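Local structure of melanin biosynthesis protein TyrA, putative (Shewanella oneidensis, 2IIZ) at residues 197-209 and 215-227. The protein binds heme b and probably acts as a peroxidase of the dye-decolorizing (DyP-type) family. Residues are numbered along the deposited sequence; the frame is centred on the assembly and turned at random.
Sequences PLKKQEDIIGRTK and YESEDKPLTSHIK. With HEM (protoporphyrin IX containing Fe), chain C; IPA (isopropyl alcohol), chain F.
Tyr215 lies across the C-terminal end of helix 198-205, one ring face over the backbone of Gly206, whose CA stands 4.1 Å from the ring centroid and 7° off the normal, a CH-pi contact. With CG beside its own backbone N (chi1 -78°), the ring reaches back along the helix, and OH donates to Asp203 OD1 at 2.7 Å. That oxygen takes the bond in the plane of the ring, through its anti lone pair, with carboxylate and ring planes 84° apart. The other end of the tyrosine is fixed too: its N gives a nearly straight bond to Gly206 O at 3.1 Å. A phenylalanine in its place would probably keep the ring over Gly206 but leave Asp203 OD1 without this donor.

Further round the helix end, Ile204 O accepts from His225 N at 2.7 Å, so a carbonyl at the close of one helix takes up an N-H from the first turn of the next, 225-228. This ties helix 198-205 to the proximal side of the heme in the C-terminal, ferredoxin-like half of the DyP-type fold: His225 NE2 is the axial ligand, 2.1 Å from the iron, and its ND1 is hydrogen-bonded to Asp285. Ser224, the N-cap, turns OG back to Pro221 O at 2.7 Å, in the carbonyl plane; Ser224 N shares that acceptor. A water donates to Asp203 O. Arg207 runs its CD past CAA, the first methylene of a heme propionate, while its NE is engaged by Asn212.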
ATOM      1  N   PRO A 197     -14.521  -3.546  26.097  1.00 36.38           N
ATOM      2  CA  PRO A 197     -15.711  -2.701  26.108  1.00 36.11           C
ATOM      3  C   PRO A 197     -15.334  -1.246  25.872  1.00 36.83           C
ATOM      4  O   PRO A 197     -14.237  -0.818  26.240  1.00 36.99           O
ATOM      5  CB  PRO A 197     -16.265  -2.876  27.527  1.00 36.84           C
ATOM      6  CG  PRO A 197     -15.667  -4.115  28.037  1.00 35.52           C
ATOM      7  CD  PRO A 197     -14.352  -4.282  27.359  1.00 36.66           C
ATOM      8  N   LEU A 198     -16.247  -0.505  25.266  1.00 36.61           N
ATOM      9  CA  LEU A 198     -16.005   0.878  24.862  1.00 37.04           C
ATOM     10  C   LEU A 198     -15.421   1.749  25.989  1.00 36.60           C
ATOM     11  O   LEU A 198     -14.445   2.475  25.783  1.00 37.35           O
ATOM     12  CB  LEU A 198     -17.321   1.479  24.334  1.00 36.19           C
ATOM     13  CG  LEU A 198     -17.371   2.960  23.958  1.00 35.90           C
ATOM     14  CD1 LEU A 198     -16.355   3.298  22.874  1.00 34.92           C
ATOM     15  CD2 LEU A 198     -18.786   3.327  23.521  1.00 32.23           C
ATOM     16  N   LYS A 199     -16.017   1.676  27.169  1.00 35.53           N
ATOM     17  CA  LYS A 199     -15.571   2.476  28.305  1.00 36.11           C
ATOM     18  C   LYS A 199     -14.103   2.203  28.661  1.00 35.71           C
ATOM     19  O   LYS A 199     -13.375   3.121  29.038  1.00 34.75           O
ATOM     20  CB  LYS A 199     -16.463   2.200  29.524  1.00 38.50           C
ATOM     21  CG  LYS A 199     -16.173   3.071  30.767  1.00 42.91           C
ATOM     22  CD  LYS A 199     -16.299   4.571  30.466  1.00 47.86           C
ATOM     23  CE  LYS A 199     -16.265   5.401  31.746  1.00 51.13           C
ATOM     24  NZ  LYS A 199     -16.760   6.792  31.520  1.00 52.39           N
ATOM     25  N   LYS A 200     -13.664   0.949  28.542  1.00 34.53           N
ATOM     26  CA  LYS A 200     -12.259   0.614  28.819  1.00 34.21           C
ATOM     27  C   LYS A 200     -11.323   1.269  27.827  1.00 33.27           C
ATOM     28  O   LYS A 200     -10.279   1.817  28.219  1.00 32.55           O
ATOM     29  CB  LYS A 200     -12.011  -0.895  28.784  1.00 35.21           C
ATOM     30  CG  LYS A 200     -12.925  -1.677  29.698  1.00 42.34           C
ATOM     31  CD  LYS A 200     -12.209  -2.777  30.463  1.00 43.62           C
ATOM     32  CE  LYS A 200     -13.056  -3.240  31.646  1.00 43.21           C
ATOM     33  NZ  LYS A 200     -12.250  -3.986  32.633  1.00 48.19           N
ATOM     34  N   GLN A 201     -11.700   1.198  26.544  1.00 30.50           N
ATOM     35  CA  GLN A 201     -10.938   1.819  25.477  1.00 30.18           C
ATOM     36  C   GLN A 201     -10.770   3.286  25.807  1.00 30.81           C
ATOM     37  O   GLN A 201      -9.659   3.806  25.773  1.00 32.14           O
ATOM     38  CB  GLN A 201     -11.639   1.691  24.106  1.00 28.14           C
ATOM     39  CG  GLN A 201     -11.820   0.255  23.605  1.00 27.19           C
ATOM     40  CD  GLN A 201     -12.223   0.143  22.134  1.00 28.93           C
ATOM     41  OE1 GLN A 201     -12.029   1.065  21.335  1.00 24.35           O
ATOM     42  NE2 GLN A 201     -12.787  -1.000  21.773  1.00 22.55           N
ATOM     43  N   GLU A 202     -11.889   3.936  26.120  1.00 31.01           N
ATOM     44  CA  GLU A 202     -11.920   5.375  26.409  1.00 32.79           C
ATOM     45  C   GLU A 202     -11.063   5.695  27.636  1.00 32.94           C
ATOM     46  O   GLU A 202     -10.409   6.733  27.681  1.00 31.37           O
ATOM     47  CB  GLU A 202     -13.377   5.857  26.588  1.00 31.93           C
ATOM     48  CG  GLU A 202     -14.211   5.670  25.289  1.00 36.61           C
ATOM     49  CD  GLU A 202     -15.654   6.164  25.368  1.00 37.73           C
ATOM     50  OE1 GLU A 202     -16.239   6.183  26.474  1.00 45.12           O
ATOM     51  OE2 GLU A 202     -16.208   6.534  24.302  1.00 40.99           O
ATOM     52  N   ASP A 203     -11.067   4.786  28.613  1.00 33.62           N
ATOM     53  CA  ASP A 203     -10.309   4.951  29.858  1.00 34.50           C
ATOM     54  C   ASP A 203      -8.806   4.789  29.641  1.00 35.30           C
ATOM     55  O   ASP A 203      -8.001   5.278  30.431  1.00 35.35           O
ATOM     56  CB  ASP A 203     -10.779   3.933  30.905  1.00 34.01           C
ATOM     57  CG  ASP A 203     -12.009   4.390  31.692  1.00 34.89           C
ATOM     58  OD1 ASP A 203     -12.644   5.416  31.343  1.00 34.55           O
ATOM     59  OD2 ASP A 203     -12.337   3.694  32.688  1.00 32.05           O
ATOM     60  N   ILE A 204      -8.433   4.098  28.573  1.00 35.43           N
ATOM     61  CA  ILE A 204      -7.018   3.865  28.247  1.00 36.49           C
ATOM     62  C   ILE A 204      -6.423   5.076  27.508  1.00 36.65           C
ATOM     63  O   ILE A 204      -5.261   5.474  27.713  1.00 35.88           O
ATOM     64  CB  ILE A 204      -6.881   2.556  27.410  1.00 36.55           C
ATOM     65  CG1 ILE A 204      -6.953   1.360  28.345  1.00 34.41           C
ATOM     66  CG2 ILE A 204      -5.576   2.499  26.612  1.00 36.41           C
ATOM     67  CD1 ILE A 204      -7.421   0.134  27.651  1.00 33.47           C
ATOM     68  N   ILE A 205      -7.229   5.667  26.640  1.00 35.93           N
ATOM     69  CA  ILE A 205      -6.790   6.864  25.929  1.00 33.79           C
ATOM     70  C   ILE A 205      -7.008   8.146  26.721  1.00 32.25           C
ATOM     71  O   ILE A 205      -6.166   9.023  26.655  1.00 30.65           O
ATOM     72  CB  ILE A 205      -7.394   6.906  24.542  1.00 32.49           C
ATOM     73  CG1 ILE A 205      -6.643   5.863  23.708  1.00 33.88           C
ATOM     74  CG2 ILE A 205      -7.257   8.324  23.909  1.00 32.37           C
ATOM     75  CD1 ILE A 205      -7.435   5.298  22.648  1.00 48.83           C
ATOM     76  N   GLY A 206      -8.111   8.244  27.467  1.00 33.74           N
ATOM     77  CA  GLY A 206      -8.457   9.467  28.210  1.00 33.76           C
ATOM     78  C   GLY A 206      -9.313  10.442  27.400  1.00 34.27           C
ATOM     79  O   GLY A 206      -9.410  11.630  27.734  1.00 32.55           O
ATOM     80  N   ARG A 207      -9.930   9.936  26.330  1.00 33.33           N
ATOM     81  CA  ARG A 207     -10.914  10.695  25.559  1.00 33.45           C
ATOM     82  C   ARG A 207     -12.047   9.757  25.145  1.00 34.21           C
ATOM     83  O   ARG A 207     -11.832   8.550  25.065  1.00 34.85           O
ATOM     84  CB  ARG A 207     -10.254  11.303  24.321  1.00 32.58           C
ATOM     85  CG  ARG A 207      -9.033  12.152  24.633  1.00 32.97           C
ATOM     86  CD  ARG A 207      -8.401  12.685  23.384  1.00 33.52           C
ATOM     87  NE  ARG A 207      -9.163  13.789  22.830  1.00 35.80           N
ATOM     88  CZ  ARG A 207      -8.909  15.076  23.056  1.00 43.55           C
ATOM     89  NH1 ARG A 207      -7.904  15.461  23.834  1.00 49.09           N
ATOM     90  NH2 ARG A 207      -9.676  15.995  22.495  1.00 47.50           N
ATOM     91  N   THR A 208     -13.243  10.296  24.885  1.00 35.03           N
ATOM     92  CA  THR A 208     -14.330   9.472  24.341  1.00 35.66           C
ATOM     93  C   THR A 208     -13.994   9.144  22.891  1.00 35.09           C
ATOM     94  O   THR A 208     -13.332   9.924  22.219  1.00 32.14           O
ATOM     95  CB  THR A 208     -15.715  10.143  24.426  1.00 35.24           C
ATOM     96  OG1 THR A 208     -15.724  11.362  23.681  1.00 39.54           O
ATOM     97  CG2 THR A 208     -16.071  10.433  25.867  1.00 36.25           C
ATOM     98  N   LYS A 209     -14.452   7.988  22.425  1.00 36.58           N
ATOM     99  CA  LYS A 209     -14.070   7.474  21.107  1.00 36.92           C
ATOM    100  C   LYS A 209     -14.681   8.312  19.994  1.00 35.96           C
ATOM    101  O   LYS A 209     -13.965   9.054  19.325  1.00 35.07           O
ATOM    102  CB  LYS A 209     -14.460   5.994  20.965  1.00 37.23           C
ATOM    103  CG  LYS A 209     -13.779   5.264  19.799  1.00 39.56           C
ATOM    104  CD  LYS A 209     -13.836   3.743  19.976  1.00 41.37           C
ATOM    105  CE  LYS A 209     -13.264   2.979  18.762  1.00 36.62           C
ATOM    106  NZ  LYS A 209     -13.189   1.490  18.994  1.00 34.09           N
ATOM    107  N   TYR A 215     -11.415  13.912  28.491  1.00 30.81           N
ATOM    108  CA  TYR A 215     -11.887  13.758  29.882  1.00 32.10           C
ATOM    109  C   TYR A 215     -11.550  14.986  30.710  1.00 32.47           C
ATOM    110  O   TYR A 215     -10.586  15.690  30.431  1.00 31.48           O
ATOM    111  CB  TYR A 215     -11.217  12.569  30.579  1.00 32.99           C
ATOM    112  CG  TYR A 215     -11.729  11.178  30.254  1.00 32.92           C
ATOM    113  CD1 TYR A 215     -12.456  10.907  29.100  1.00 35.93           C
ATOM    114  CD2 TYR A 215     -11.466  10.120  31.127  1.00 37.08           C
ATOM    115  CE1 TYR A 215     -12.907   9.607  28.831  1.00 38.80           C
ATOM    116  CE2 TYR A 215     -11.907   8.832  30.864  1.00 34.21           C
ATOM    117  CZ  TYR A 215     -12.622   8.580  29.723  1.00 33.25           C
ATOM    118  OH  TYR A 215     -13.052   7.300  29.477  1.00 31.92           O
ATOM    119  N   GLU A 216     -12.341  15.246  31.741  1.00 35.48           N
ATOM    120  CA  GLU A 216     -11.940  16.251  32.716  1.00 38.94           C
ATOM    121  C   GLU A 216     -10.713  15.748  33.496  1.00 39.64           C
ATOM    122  O   GLU A 216     -10.550  14.542  33.716  1.00 38.23           O
ATOM    123  CB  GLU A 216     -13.094  16.605  33.665  1.00 40.07           C
ATOM    124  CG  GLU A 216     -14.275  17.327  32.990  1.00 44.74           C
ATOM    125  CD  GLU A 216     -13.896  18.685  32.377  1.00 49.11           C
ATOM    126  OE1 GLU A 216     -13.182  19.476  33.040  1.00 51.24           O
ATOM    127  OE2 GLU A 216     -14.318  18.958  31.230  1.00 46.04           O
ATOM    128  N   SER A 217      -9.860  16.686  33.905  1.00 41.25           N
ATOM    129  CA  SER A 217      -8.622  16.385  34.640  1.00 41.75           C
ATOM    130  C   SER A 217      -8.821  15.331  35.719  1.00 41.68           C
ATOM    131  O   SER A 217      -8.162  14.291  35.732  1.00 41.71           O
ATOM    132  CB  SER A 217      -8.079  17.655  35.298  1.00 41.08           C
ATOM    133  OG  SER A 217      -7.525  18.523  34.331  1.00 43.04           O
ATOM    134  N   GLU A 218      -9.746  15.631  36.618  1.00 41.29           N
ATOM    135  CA  GLU A 218     -10.069  14.768  37.742  1.00 42.03           C
ATOM    136  C   GLU A 218     -10.527  13.362  37.310  1.00 41.09           C
ATOM    137  O   GLU A 218     -10.406  12.402  38.075  1.00 40.76           O
ATOM    138  CB  GLU A 218     -11.114  15.461  38.650  1.00 43.08           C
ATOM    139  CG  GLU A 218     -12.487  15.785  37.992  1.00 48.35           C
ATOM    140  CD  GLU A 218     -12.542  17.118  37.209  1.00 51.14           C
ATOM    141  OE1 GLU A 218     -11.502  17.597  36.691  1.00 49.81           O
ATOM    142  OE2 GLU A 218     -13.651  17.687  37.107  1.00 51.80           O
ATOM    143  N   ASP A 219     -11.045  13.246  36.087  1.00 40.93           N
ATOM    144  CA  ASP A 219     -11.548  11.973  35.559  1.00 40.32           C
ATOM    145  C   ASP A 219     -10.513  11.153  34.786  1.00 39.17           C
ATOM    146  O   ASP A 219     -10.666   9.934  34.690  1.00 38.68           O
ATOM    147  CB  ASP A 219     -12.777  12.219  34.683  1.00 40.65           C
ATOM    148  CG  ASP A 219     -13.917  12.850  35.461  1.00 41.81           C
ATOM    149  OD1 ASP A 219     -14.179  12.410  36.602  1.00 38.67           O
ATOM    150  OD2 ASP A 219     -14.555  13.786  34.937  1.00 47.37           O
ATOM    151  N   LYS A 220      -9.483  11.817  34.247  1.00 38.47           N
ATOM    152  CA  LYS A 220      -8.360  11.151  33.547  1.00 36.65           C
ATOM    153  C   LYS A 220      -7.662  10.153  34.470  1.00 34.62           C
ATOM    154  O   LYS A 220      -7.109  10.566  35.506  1.00 33.87           O
ATOM    155  CB  LYS A 220      -7.302  12.169  33.060  1.00 36.75           C
ATOM    156  CG  LYS A 220      -7.608  12.898  31.752  1.00 40.48           C
ATOM    157  CD  LYS A 220      -6.518  13.922  31.399  1.00 39.47           C
ATOM    158  CE  LYS A 220      -6.947  14.838  30.239  1.00 40.99           C
ATOM    159  NZ  LYS A 220      -5.806  15.564  29.591  1.00 37.73           N
ATOM    160  N   PRO A 221      -7.687   8.849  34.111  1.00 32.56           N
ATOM    161  CA  PRO A 221      -6.942   7.875  34.901  1.00 33.15           C
ATOM    162  C   PRO A 221      -5.441   8.058  34.749  1.00 33.39           C
ATOM    163  O   PRO A 221      -4.965   8.405  33.666  1.00 33.98           O
ATOM    164  CB  PRO A 221      -7.385   6.518  34.341  1.00 33.55           C
ATOM    165  CG  PRO A 221      -8.486   6.788  33.371  1.00 32.27           C
ATOM    166  CD  PRO A 221      -8.394   8.215  32.981  1.00 34.43           C
ATOM    167  N   LEU A 222      -4.707   7.827  35.833  1.00 32.75           N
ATOM    168  CA  LEU A 222      -3.257   8.024  35.834  1.00 32.47           C
ATOM    169  C   LEU A 222      -2.525   7.100  34.851  1.00 32.35           C
ATOM    170  O   LEU A 222      -1.380   7.359  34.492  1.00 30.12           O
ATOM    171  CB  LEU A 222      -2.696   7.888  37.252  1.00 31.17           C
ATOM    172  CG  LEU A 222      -2.734   9.180  38.090  1.00 34.35           C
ATOM    173  CD1 LEU A 222      -4.122   9.835  38.113  1.00 33.78           C
ATOM    174  CD2 LEU A 222      -2.256   8.907  39.525  1.00 27.57           C
ATOM    175  N   THR A 223      -3.200   6.031  34.424  1.00 34.08           N
ATOM    176  CA  THR A 223      -2.674   5.096  33.419  1.00 33.10           C
ATOM    177  C   THR A 223      -3.115   5.371  31.994  1.00 33.72           C
ATOM    178  O   THR A 223      -2.908   4.531  31.114  1.00 34.25           O
ATOM    179  CB  THR A 223      -3.146   3.667  33.742  1.00 33.76           C
ATOM    180  OG1 THR A 223      -4.573   3.668  33.888  1.00 32.90           O
ATOM    181  CG2 THR A 223      -2.487   3.150  35.027  1.00 31.54           C
ATOM    182  N   SER A 224      -3.731   6.523  31.740  1.00 34.33           N
ATOM    183  CA  SER A 224      -4.265   6.802  30.397  1.00 33.57           C
ATOM    184  C   SER A 224      -3.216   7.465  29.516  1.00 31.91           C
ATOM    185  O   SER A 224      -2.405   8.250  30.017  1.00 29.11           O
ATOM    186  CB  SER A 224      -5.500   7.697  30.481  1.00 35.23           C
ATOM    187  OG  SER A 224      -5.168   8.932  31.066  1.00 30.64           O
ATOM    188  N   HIS A 225      -3.238   7.157  28.217  1.00 29.35           N
ATOM    189  CA  HIS A 225      -2.256   7.702  27.270  1.00 31.41           C
ATOM    190  C   HIS A 225      -2.028   9.214  27.395  1.00 32.10           C
ATOM    191  O   HIS A 225      -0.887   9.654  27.441  1.00 35.14           O
ATOM    192  CB  HIS A 225      -2.635   7.382  25.811  1.00 32.29           C
ATOM    193  CG  HIS A 225      -1.546   7.672  24.830  1.00 32.40           C
ATOM    194  ND1 HIS A 225      -0.220   7.395  25.081  1.00 32.30           N
ATOM    195  CD2 HIS A 225      -1.587   8.214  23.590  1.00 43.44           C
ATOM    196  CE1 HIS A 225       0.509   7.757  24.040  1.00 40.09           C
ATOM    197  NE2 HIS A 225      -0.297   8.256  23.118  1.00 40.25           N
ATOM    198  N   ILE A 226      -3.111   9.985  27.448  1.00 32.28           N
ATOM    199  CA  ILE A 226      -3.076  11.469  27.435  1.00 34.55           C
ATOM    200  C   ILE A 226      -2.613  12.070  28.774  1.00 36.20           C
ATOM    201  O   ILE A 226      -2.125  13.217  28.825  1.00 37.71           O
ATOM    202  CB  ILE A 226      -4.506  12.050  27.123  1.00 34.79           C
ATOM    203  CG1 ILE A 226      -5.060  11.465  25.843  1.00 34.16           C
ATOM    204  CG2 ILE A 226      -4.507  13.535  26.962  1.00 38.29           C
ATOM    205  CD1 ILE A 226      -4.088  11.412  24.746  1.00 39.81           C
ATOM    206  N   LYS A 227      -2.783  11.316  29.849  1.00 33.85           N
ATOM    207  CA  LYS A 227      -2.335  11.766  31.158  1.00 36.43           C
ATOM    208  C   LYS A 227      -0.828  11.617  31.187  1.00 37.14           C
ATOM    209  O   LYS A 227      -0.122  12.451  31.733  1.00 36.74           O
ATOM    210  CB  LYS A 227      -2.989  10.924  32.269  1.00 34.83           C
ATOM    211  CG  LYS A 227      -2.658  11.364  33.708  1.00 37.87           C
ATOM    212  CD  LYS A 227      -2.978  12.827  33.945  1.00 29.56           C
ATOM    213  CE  LYS A 227      -3.071  13.142  35.427  1.00 34.14           C
ATOM    214  NZ  LYS A 227      -3.515  14.553  35.681  1.00 34.10           N
TER
HETATM  215  CHA HEM C 400      -2.192  12.052  22.112  1.00 32.19           C
HETATM  216  CHB HEM C 400      -2.596   7.750  19.982  1.00 28.51           C
HETATM  217  CHC HEM C 400       2.067   6.911  20.633  1.00 30.85           C
HETATM  218  CHD HEM C 400       2.614  11.394  22.249  1.00 30.50           C
HETATM  219  C1A HEM C 400      -2.717  10.941  21.506  1.00 37.29           C
HETATM  220  C2A HEM C 400      -4.119  10.731  21.213  1.00 29.86           C
HETATM  221  C3A HEM C 400      -4.212   9.527  20.619  1.00 30.40           C
HETATM  222  C4A HEM C 400      -2.890   8.967  20.524  1.00 28.44           C
HETATM  223  CMA HEM C 400      -5.482   8.825  20.113  1.00 30.12           C
HETATM  224  CAA HEM C 400      -5.261  11.725  21.536  1.00 33.95           C
HETATM  225  CBA HEM C 400      -5.525  12.698  20.370  1.00 34.73           C
HETATM  226  CGA HEM C 400      -4.483  13.793  20.324  1.00 34.44           C
HETATM  227  O1A HEM C 400      -3.600  13.776  19.415  1.00 25.83           O
HETATM  228  O2A HEM C 400      -4.521  14.704  21.196  1.00 35.77           O
HETATM  229  C1B HEM C 400      -1.374   7.154  19.993  1.00 21.14           C
HETATM  230  C2B HEM C 400      -1.101   5.825  19.490  1.00 25.79           C
HETATM  231  C3B HEM C 400       0.204   5.592  19.673  1.00 28.26           C
HETATM  232  C4B HEM C 400       0.769   6.768  20.289  1.00 27.03           C
HETATM  233  CMB HEM C 400      -2.184   4.912  18.870  1.00 34.93           C
HETATM  234  CAB HEM C 400       1.041   4.351  19.328  1.00 30.78           C
HETATM  235  CBB HEM C 400       0.524   3.134  19.414  1.00 39.88           C
HETATM  236  C1C HEM C 400       2.602   8.050  21.149  1.00 28.02           C
HETATM  237  C2C HEM C 400       3.982   8.190  21.533  1.00 30.05           C
HETATM  238  C3C HEM C 400       4.145   9.437  21.985  1.00 30.86           C
HETATM  239  C4C HEM C 400       2.862  10.104  21.886  1.00 24.42           C
HETATM  240  CMC HEM C 400       5.005   7.049  21.410  1.00 32.43           C
HETATM  241  CAC HEM C 400       5.424  10.108  22.523  1.00 35.17           C
HETATM  242  CBC HEM C 400       6.611   9.498  22.643  1.00 37.61           C
HETATM  243  C1D HEM C 400       1.389  11.995  22.340  1.00 31.64           C
HETATM  244  C2D HEM C 400       1.184  13.366  22.726  1.00 32.26           C
HETATM  245  C3D HEM C 400      -0.318  13.572  22.685  1.00 36.95           C
HETATM  246  C4D HEM C 400      -0.860  12.303  22.277  1.00 36.39           C
HETATM  247  CMD HEM C 400       2.271  14.392  23.110  1.00 36.77           C
HETATM  248  CAD HEM C 400      -1.115  14.846  23.011  1.00 36.72           C
HETATM  249  CBD HEM C 400      -1.581  14.743  24.454  1.00 36.79           C
HETATM  250  CGD HEM C 400      -2.115  16.054  24.981  1.00 39.04           C
HETATM  251  O1D HEM C 400      -3.371  16.171  25.127  1.00 41.41           O
HETATM  252  O2D HEM C 400      -1.287  16.963  25.250  1.00 26.96           O
HETATM  253  NA  HEM C 400      -1.987   9.848  21.076  1.00 23.70           N
HETATM  254  NB  HEM C 400      -0.210   7.711  20.475  1.00 29.20           N
HETATM  255  NC  HEM C 400       1.931   9.229  21.368  1.00 24.03           N
HETATM  256  ND  HEM C 400       0.169  11.399  22.082  1.00 34.86           N
HETATM  257 FE   HEM C 400      -0.075   9.450  21.425  1.00 31.37          FE
HETATM  258  C1  IPA F 403      -7.671   9.103  38.873  1.00 59.37           C
HETATM  259  C2  IPA F 403      -9.135   8.691  38.637  1.00 60.67           C
HETATM  260  C3  IPA F 403      -9.284   7.347  37.912  1.00 56.17           C
HETATM  261  O2  IPA F 403      -9.825   9.674  37.895  1.00 61.87           O
HETATM  262  O   HOH W   1      -6.129   3.596  32.019  1.00 28.08           O